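Local coordinates for protein 3-hydroxyadipyl-CoA dehydrogenase (Escherichia coli, PDB 3MOG) that catalyses the NAD-dependent oxidation of 3-hydroxyadipyl-CoA to 3-oxoadipyl-CoA in the bacterial degradation of phenylacetate, at residues 234-247 with 258-270. Sequence-based numbering, arbitrary orientation.
Sequences TDLIGQDVNFAVTC and RFLPSLVQQELVI
Gln265 reaches across to helix 239-247 with its chain fully extended (chi1 -164°), and both hydrogens of its amide are used there. NE2 donates to Asn242 OD1 at 2.8 Å, in the carbonyl plane on a lone pair, and to Gln239 OE1 at 3.2 Å, the donor tilted 24° from the Gln239 carbonyl plane. Two bonds thus fix the amide's rotation and leave OE1 facing a water, which also meets Thr246 OG1; the latter is bonded to Arg196 as well. Gln239 is bent at chi2, and the nitrogen of the same amide donates to Asp235 OD1 and to Thr234 OG1, itself hydrogen-bonded to Leu231 O, so a buried polar chain runs from one helix through the next.

Phe243 carries most of the nonpolar packing; its side chain and that of Gln265 run alongside in opposite senses, with OE1 in the ring plane at the edge, 3.3 Å from CD1. Gln266 CA sits over one face in a CH-pi contact, 4.1 Å from the centroid, while Cys247 SG lies over the opposite face, toward the rim. Val269 CG2 packs on Phe243 CB and comes 3.5 Å from Gln239 O. Farther along, Pro261 packs against Thr246 CG2 and Cys247 SG, its CB against Phe243 CE1.

Helices 239-247 and 263-270 cross at -134°, their axes 9.3 Å apart at closest approach, in the first of two helical C-terminal domains; helix 196-207 packs on Gln239 and Asn242, and a second subunit meets helix 263-270 at Gln266 and Ile270.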
ATOM      1  N   THR C 234     -14.563  -3.561  21.406  1.00 46.86           N
ATOM      2  CA  THR C 234     -14.179  -2.228  20.905  1.00 52.77           C
ATOM      3  C   THR C 234     -15.002  -1.091  21.539  1.00 58.20           C
ATOM      4  O   THR C 234     -14.463  -0.008  21.792  1.00 57.11           O
ATOM      5  CB  THR C 234     -14.221  -2.098  19.365  1.00 54.94           C
ATOM      6  OG1 THR C 234     -15.562  -2.248  18.881  1.00 51.52           O
ATOM      7  CG2 THR C 234     -13.325  -3.121  18.706  1.00 58.54           C
ATOM      8  N   ASP C 235     -16.293  -1.343  21.792  1.00 57.56           N
ATOM      9  CA  ASP C 235     -17.158  -0.386  22.512  1.00 60.29           C
ATOM     10  C   ASP C 235     -16.683  -0.168  23.950  1.00 56.61           C
ATOM     11  O   ASP C 235     -16.747   0.939  24.470  1.00 62.20           O
ATOM     12  CB  ASP C 235     -18.629  -0.833  22.505  1.00 54.91           C
ATOM     13  CG  ASP C 235     -19.458  -0.169  21.398  1.00 61.76           C
ATOM     14  OD1 ASP C 235     -18.871   0.434  20.476  1.00 54.10           O
ATOM     15  OD2 ASP C 235     -20.713  -0.252  21.454  1.00 57.58           O
ATOM     16  N   LEU C 236     -16.166  -1.222  24.571  1.00 61.93           N
ATOM     17  CA  LEU C 236     -15.672  -1.137  25.941  1.00 61.44           C
ATOM     18  C   LEU C 236     -14.238  -0.644  26.072  1.00 59.99           C
ATOM     19  O   LEU C 236     -13.859  -0.143  27.123  1.00 66.16           O
ATOM     20  CB  LEU C 236     -15.826  -2.485  26.635  1.00 69.06           C
ATOM     21  CG  LEU C 236     -16.944  -2.527  27.673  1.00 79.52           C
ATOM     22  CD1 LEU C 236     -17.706  -3.831  27.587  1.00 83.55           C
ATOM     23  CD2 LEU C 236     -16.376  -2.305  29.082  1.00 85.81           C
ATOM     24  N   ILE C 237     -13.428  -0.820  25.030  1.00 61.52           N
ATOM     25  CA  ILE C 237     -12.079  -0.259  25.020  1.00 56.76           C
ATOM     26  C   ILE C 237     -12.201   1.225  24.670  1.00 53.27           C
ATOM     27  O   ILE C 237     -11.483   2.069  25.212  1.00 52.62           O
ATOM     28  CB  ILE C 237     -11.127  -1.019  24.047  1.00 56.00           C
ATOM     29  CG1 ILE C 237     -10.772  -2.399  24.611  1.00 63.85           C
ATOM     30  CG2 ILE C 237      -9.808  -0.252  23.820  1.00 52.36           C
ATOM     31  CD1 ILE C 237     -10.043  -3.305  23.621  1.00 60.92           C
ATOM     32  N   GLY C 238     -13.145   1.534  23.790  1.00 51.06           N
ATOM     33  CA  GLY C 238     -13.319   2.895  23.311  1.00 50.21           C
ATOM     34  C   GLY C 238     -12.856   2.944  21.879  1.00 53.42           C
ATOM     35  O   GLY C 238     -11.682   2.684  21.595  1.00 57.92           O
ATOM     36  N   GLN C 239     -13.786   3.255  20.978  1.00 46.88           N
ATOM     37  CA  GLN C 239     -13.520   3.252  19.545  1.00 52.16           C
ATOM     38  C   GLN C 239     -12.315   4.093  19.170  1.00 53.91           C
ATOM     39  O   GLN C 239     -11.529   3.676  18.334  1.00 50.22           O
ATOM     40  CB  GLN C 239     -14.744   3.702  18.740  1.00 47.70           C
ATOM     41  CG  GLN C 239     -15.970   2.815  18.925  1.00 45.18           C
ATOM     42  CD  GLN C 239     -15.773   1.428  18.363  1.00 52.38           C
ATOM     43  OE1 GLN C 239     -14.928   1.209  17.499  1.00 45.17           O
ATOM     44  NE2 GLN C 239     -16.558   0.474  18.856  1.00 55.71           N
ATOM     45  N   ASP C 240     -12.168   5.251  19.813  1.00 55.25           N
ATOM     46  CA  ASP C 240     -11.007   6.118  19.610  1.00 55.47           C
ATOM     47  C   ASP C 240      -9.679   5.430  19.929  1.00 51.30           C
ATOM     48  O   ASP C 240      -8.726   5.569  19.173  1.00 54.74           O
ATOM     49  CB  ASP C 240     -11.148   7.443  20.385  1.00 53.04           C
ATOM     50  CG  ASP C 240     -11.326   7.246  21.903  1.00 56.64           C
ATOM     51  OD1 ASP C 240     -11.769   6.165  22.358  1.00 58.99           O
ATOM     52  OD2 ASP C 240     -11.018   8.195  22.648  1.00 67.22           O
ATOM     53  N   VAL C 241      -9.638   4.675  21.027  1.00 50.54           N
ATOM     54  CA  VAL C 241      -8.407   4.026  21.492  1.00 51.91           C
ATOM     55  C   VAL C 241      -8.030   2.847  20.583  1.00 53.07           C
ATOM     56  O   VAL C 241      -6.881   2.745  20.134  1.00 58.62           O
ATOM     57  CB  VAL C 241      -8.522   3.572  22.981  1.00 56.56           C
ATOM     58  CG1 VAL C 241      -7.220   2.914  23.475  1.00 50.56           C
ATOM     59  CG2 VAL C 241      -8.888   4.761  23.892  1.00 53.64           C
ATOM     60  N   ASN C 242      -9.011   1.994  20.284  1.00 44.83           N
ATOM     61  CA  ASN C 242      -8.776   0.775  19.511  1.00 47.89           C
ATOM     62  C   ASN C 242      -8.411   1.100  18.067  1.00 47.11           C
ATOM     63  O   ASN C 242      -7.531   0.457  17.498  1.00 47.67           O
ATOM     64  CB  ASN C 242      -9.969  -0.184  19.664  1.00 43.81           C
ATOM     65  CG  ASN C 242      -9.899  -1.409  18.761  1.00 47.47           C
ATOM     66  OD1 ASN C 242     -10.355  -1.372  17.611  1.00 46.24           O
ATOM     67  ND2 ASN C 242      -9.399  -2.531  19.305  1.00 42.12           N
ATOM     68  N   PHE C 243      -9.048   2.137  17.514  1.00 49.79           N
ATOM     69  CA  PHE C 243      -8.791   2.614  16.153  1.00 47.96           C
ATOM     70  C   PHE C 243      -7.414   3.247  16.052  1.00 51.34           C
ATOM     71  O   PHE C 243      -6.756   3.135  15.011  1.00 57.46           O
ATOM     72  CB  PHE C 243      -9.867   3.626  15.726  1.00 48.94           C
ATOM     73  CG  PHE C 243      -9.735   4.138  14.301  1.00 38.16           C
ATOM     74  CD1 PHE C 243     -10.086   3.334  13.221  1.00 39.40           C
ATOM     75  CD2 PHE C 243      -9.331   5.446  14.053  1.00 46.63           C
ATOM     76  CE1 PHE C 243     -10.007   3.802  11.905  1.00 42.26           C
ATOM     77  CE2 PHE C 243      -9.239   5.941  12.737  1.00 34.76           C
ATOM     78  CZ  PHE C 243      -9.575   5.116  11.660  1.00 41.93           C
ATOM     79  N   ALA C 244      -6.987   3.913  17.125  1.00 52.93           N
ATOM     80  CA  ALA C 244      -5.664   4.559  17.162  1.00 49.36           C
ATOM     81  C   ALA C 244      -4.552   3.518  17.163  1.00 48.08           C
ATOM     82  O   ALA C 244      -3.517   3.725  16.536  1.00 49.77           O
ATOM     83  CB  ALA C 244      -5.526   5.494  18.382  1.00 44.71           C
ATOM     84  N   VAL C 245      -4.773   2.406  17.866  1.00 44.90           N
ATOM     85  CA  VAL C 245      -3.836   1.276  17.844  1.00 48.09           C
ATOM     86  C   VAL C 245      -3.751   0.647  16.436  1.00 50.11           C
ATOM     87  O   VAL C 245      -2.658   0.489  15.889  1.00 52.91           O
ATOM     88  CB  VAL C 245      -4.150   0.236  18.962  1.00 51.72           C
ATOM     89  CG1 VAL C 245      -3.261  -0.984  18.824  1.00 50.05           C
ATOM     90  CG2 VAL C 245      -3.971   0.871  20.371  1.00 33.35           C
ATOM     91  N   THR C 246      -4.904   0.342  15.844  1.00 51.30           N
ATOM     92  CA  THR C 246      -4.983  -0.186  14.476  1.00 44.87           C
ATOM     93  C   THR C 246      -4.222   0.673  13.469  1.00 47.64           C
ATOM     94  O   THR C 246      -3.395   0.157  12.702  1.00 49.25           O
ATOM     95  CB  THR C 246      -6.466  -0.353  14.020  1.00 42.71           C
ATOM     96  OG1 THR C 246      -7.057  -1.435  14.728  1.00 40.86           O
ATOM     97  CG2 THR C 246      -6.597  -0.652  12.514  1.00 39.96           C
ATOM     98  N   CYS C 247      -4.488   1.979  13.489  1.00 48.17           N
ATOM     99  CA  CYS C 247      -3.868   2.922  12.557  1.00 43.13           C
ATOM    100  C   CYS C 247      -2.370   3.033  12.783  1.00 46.77           C
ATOM    101  O   CYS C 247      -1.610   3.209  11.830  1.00 47.66           O
ATOM    102  CB  CYS C 247      -4.513   4.305  12.684  1.00 46.26           C
ATOM    103  SG  CYS C 247      -6.119   4.429  11.853  1.00 57.35           S
ATOM    104  N   ARG C 258      -2.956  -6.357   5.709  1.00 38.85           N
ATOM    105  CA  ARG C 258      -3.500  -7.149   6.824  1.00 45.23           C
ATOM    106  C   ARG C 258      -3.746  -6.325   8.099  1.00 42.39           C
ATOM    107  O   ARG C 258      -4.388  -6.791   9.046  1.00 43.15           O
ATOM    108  CB  ARG C 258      -2.683  -8.433   7.078  1.00 39.31           C
ATOM    109  CG  ARG C 258      -1.293  -8.248   7.638  1.00 54.06           C
ATOM    110  CD  ARG C 258      -0.477  -9.516   7.408  1.00 50.54           C
ATOM    111  NE  ARG C 258       0.673  -9.590   8.306  1.00 69.05           N
ATOM    112  CZ  ARG C 258       1.854  -9.015   8.081  1.00 77.61           C
ATOM    113  NH1 ARG C 258       2.824  -9.147   8.978  1.00 77.37           N
ATOM    114  NH2 ARG C 258       2.070  -8.302   6.976  1.00 76.81           N
ATOM    115  N   PHE C 259      -3.255  -5.088   8.111  1.00 40.20           N
ATOM    116  CA  PHE C 259      -3.538  -4.172   9.210  1.00 38.21           C
ATOM    117  C   PHE C 259      -4.421  -2.970   8.783  1.00 42.75           C
ATOM    118  O   PHE C 259      -4.504  -1.986   9.495  1.00 41.92           O
ATOM    119  CB  PHE C 259      -2.235  -3.692   9.882  1.00 43.73           C
ATOM    120  CG  PHE C 259      -1.414  -4.798  10.485  1.00 40.72           C
ATOM    121  CD1 PHE C 259      -0.111  -5.032  10.047  1.00 37.90           C
ATOM    122  CD2 PHE C 259      -1.947  -5.618  11.486  1.00 44.30           C
ATOM    123  CE1 PHE C 259       0.657  -6.060  10.601  1.00 48.77           C
ATOM    124  CE2 PHE C 259      -1.189  -6.654  12.043  1.00 44.69           C
ATOM    125  CZ  PHE C 259       0.117  -6.873  11.602  1.00 42.14           C
ATOM    126  N   LEU C 260      -5.068  -3.071   7.625  1.00 40.63           N
ATOM    127  CA  LEU C 260      -5.978  -2.043   7.117  1.00 50.76           C
ATOM    128  C   LEU C 260      -7.026  -1.579   8.142  1.00 50.79           C
ATOM    129  O   LEU C 260      -7.666  -2.403   8.804  1.00 54.16           O
ATOM    130  CB  LEU C 260      -6.688  -2.558   5.857  1.00 42.67           C
ATOM    131  CG  LEU C 260      -7.333  -1.548   4.903  1.00 50.89           C
ATOM    132  CD1 LEU C 260      -6.284  -0.605   4.326  1.00 43.72           C
ATOM    133  CD2 LEU C 260      -8.079  -2.271   3.787  1.00 47.79           C
ATOM    134  N   PRO C 261      -7.173  -0.254   8.308  1.00 45.09           N
ATOM    135  CA  PRO C 261      -8.283   0.245   9.141  1.00 49.84           C
ATOM    136  C   PRO C 261      -9.648   0.111   8.447  1.00 49.95           C
ATOM    137  O   PRO C 261      -9.705  -0.159   7.249  1.00 45.27           O
ATOM    138  CB  PRO C 261      -7.908   1.718   9.395  1.00 42.29           C
ATOM    139  CG  PRO C 261      -6.390   1.754   9.171  1.00 47.80           C
ATOM    140  CD  PRO C 261      -6.176   0.794   8.039  1.00 48.36           C
ATOM    141  N   SER C 262     -10.729   0.285   9.208  1.00 52.31           N
ATOM    142  CA  SER C 262     -12.099   0.209   8.675  1.00 51.68           C
ATOM    143  C   SER C 262     -12.738   1.596   8.511  1.00 47.07           C
ATOM    144  O   SER C 262     -12.642   2.416   9.422  1.00 41.00           O
ATOM    145  CB  SER C 262     -12.964  -0.617   9.628  1.00 50.54           C
ATOM    146  OG  SER C 262     -14.273  -0.790   9.126  1.00 54.68           O
ATOM    147  N   LEU C 263     -13.415   1.842   7.385  1.00 43.15           N
ATOM    148  CA  LEU C 263     -14.221   3.076   7.247  1.00 53.43           C
ATOM    149  C   LEU C 263     -15.419   3.069   8.204  1.00 55.64           C
ATOM    150  O   LEU C 263     -15.927   4.125   8.564  1.00 58.29           O
ATOM    151  CB  LEU C 263     -14.732   3.292   5.818  1.00 47.04           C
ATOM    152  CG  LEU C 263     -13.746   3.519   4.675  1.00 53.29           C
ATOM    153  CD1 LEU C 263     -14.448   3.106   3.404  1.00 50.75           C
ATOM    154  CD2 LEU C 263     -13.216   4.966   4.577  1.00 47.37           C
ATOM    155  N   VAL C 264     -15.859   1.875   8.605  1.00 54.43           N
ATOM    156  CA  VAL C 264     -16.949   1.731   9.563  1.00 53.95           C
ATOM    157  C   VAL C 264     -16.500   2.172  10.947  1.00 55.23           C
ATOM    158  O   VAL C 264     -17.244   2.865  11.643  1.00 62.33           O
ATOM    159  CB  VAL C 264     -17.505   0.282   9.613  1.00 55.21           C
ATOM    160  CG1 VAL C 264     -18.712   0.191  10.560  1.00 51.12           C
ATOM    161  CG2 VAL C 264     -17.892  -0.172   8.229  1.00 49.90           C
ATOM    162  N   GLN C 265     -15.278   1.804  11.329  1.00 51.12           N
ATOM    163  CA  GLN C 265     -14.734   2.248  12.612  1.00 51.79           C
ATOM    164  C   GLN C 265     -14.388   3.730  12.596  1.00 51.25           C
ATOM    165  O   GLN C 265     -14.731   4.449  13.534  1.00 57.23           O
ATOM    166  CB  GLN C 265     -13.525   1.417  13.058  1.00 48.01           C
ATOM    167  CG  GLN C 265     -13.217   1.613  14.545  1.00 54.14           C
ATOM    168  CD  GLN C 265     -12.056   0.778  15.056  1.00 53.82           C
ATOM    169  OE1 GLN C 265     -11.148   0.420  14.303  1.00 51.88           O
ATOM    170  NE2 GLN C 265     -12.060   0.497  16.363  1.00 45.58           N
ATOM    171  N   GLN C 266     -13.711   4.168  11.536  1.00 50.05           N
ATOM    172  CA  GLN C 266     -13.349   5.574  11.354  1.00 48.74           C
ATOM    173  C   GLN C 266     -14.576   6.461  11.511  1.00 50.40           C
ATOM    174  O   GLN C 266     -14.534   7.437  12.240  1.00 46.06           O
ATOM    175  CB  GLN C 266     -12.722   5.829   9.968  1.00 50.21           C
ATOM    176  CG  GLN C 266     -12.174   7.260   9.834  1.00 43.94           C
ATOM    177  CD  GLN C 266     -11.442   7.547   8.546  1.00 45.16           C
ATOM    178  OE1 GLN C 266     -10.265   7.886   8.570  1.00 64.48           O
ATOM    179  NE2 GLN C 266     -12.134   7.439   7.414  1.00 46.65           N
ATOM    180  N   GLU C 267     -15.659   6.101  10.821  1.00 54.25           N
ATOM    181  CA  GLU C 267     -16.931   6.824  10.906  1.00 58.02           C
ATOM    182  C   GLU C 267     -17.445   6.978  12.334  1.00 58.26           C
ATOM    183  O   GLU C 267     -17.924   8.057  12.698  1.00 52.18           O
ATOM    184  CB  GLU C 267     -18.001   6.153  10.038  1.00 57.64           C
ATOM    185  CG  GLU C 267     -19.204   7.024   9.752  1.00 66.36           C
ATOM    186  CD  GLU C 267     -19.039   7.896   8.515  1.00 70.60           C
ATOM    187  OE1 GLU C 267     -17.901   8.331   8.201  1.00 60.99           O
ATOM    188  OE2 GLU C 267     -20.072   8.145   7.858  1.00 71.12           O
ATOM    189  N   LEU C 268     -17.326   5.912  13.134  1.00 53.78           N
ATOM    190  CA  LEU C 268     -17.747   5.943  14.534  1.00 53.74           C
ATOM    191  C   LEU C 268     -16.890   6.880  15.393  1.00 57.08           C
ATOM    192  O   LEU C 268     -17.407   7.533  16.308  1.00 62.94           O
ATOM    193  CB  LEU C 268     -17.771   4.535  15.146  1.00 49.43           C
ATOM    194  CG  LEU C 268     -18.797   3.485  14.676  1.00 56.97           C
ATOM    195  CD1 LEU C 268     -18.632   2.220  15.519  1.00 49.86           C
ATOM    196  CD2 LEU C 268     -20.250   3.971  14.739  1.00 48.11           C
ATOM    197  N   VAL C 269     -15.593   6.954  15.091  1.00 51.05           N
ATOM    198  CA  VAL C 269     -14.662   7.802  15.848  1.00 53.66           C
ATOM    199  C   VAL C 269     -14.870   9.283  15.532  1.00 53.55           C
ATOM    200  O   VAL C 269     -15.038  10.100  16.436  1.00 57.06           O
ATOM    201  CB  VAL C 269     -13.178   7.411  15.601  1.00 55.21           C
ATOM    202  CG1 VAL C 269     -12.215   8.380  16.337  1.00 42.09           C
ATOM    203  CG2 VAL C 269     -12.930   5.948  16.022  1.00 52.51           C
ATOM    204  N   ILE C 270     -14.875   9.611  14.245  1.00 56.98           N
ATOM    205  CA  ILE C 270     -15.031  10.985  13.781  1.00 62.87           C
ATOM    206  C   ILE C 270     -16.460  11.502  14.050  1.00 66.08           C
ATOM    207  O   ILE C 270     -16.697  12.714  14.106  1.00 70.49           O
ATOM    208  CB  ILE C 270     -14.603  11.126  12.294  1.00 64.18           C
ATOM    209  CG1 ILE C 270     -13.191  10.559  12.091  1.00 73.44           C
ATOM    210  CG2 ILE C 270     -14.559  12.569  11.874  1.00 65.49           C
ATOM    211  CD1 ILE C 270     -12.556  10.889  10.736  1.00 77.05           C
TER
HETATM  212  O   HOH W   1      -9.867  -1.863  15.308  1.00 44.30           O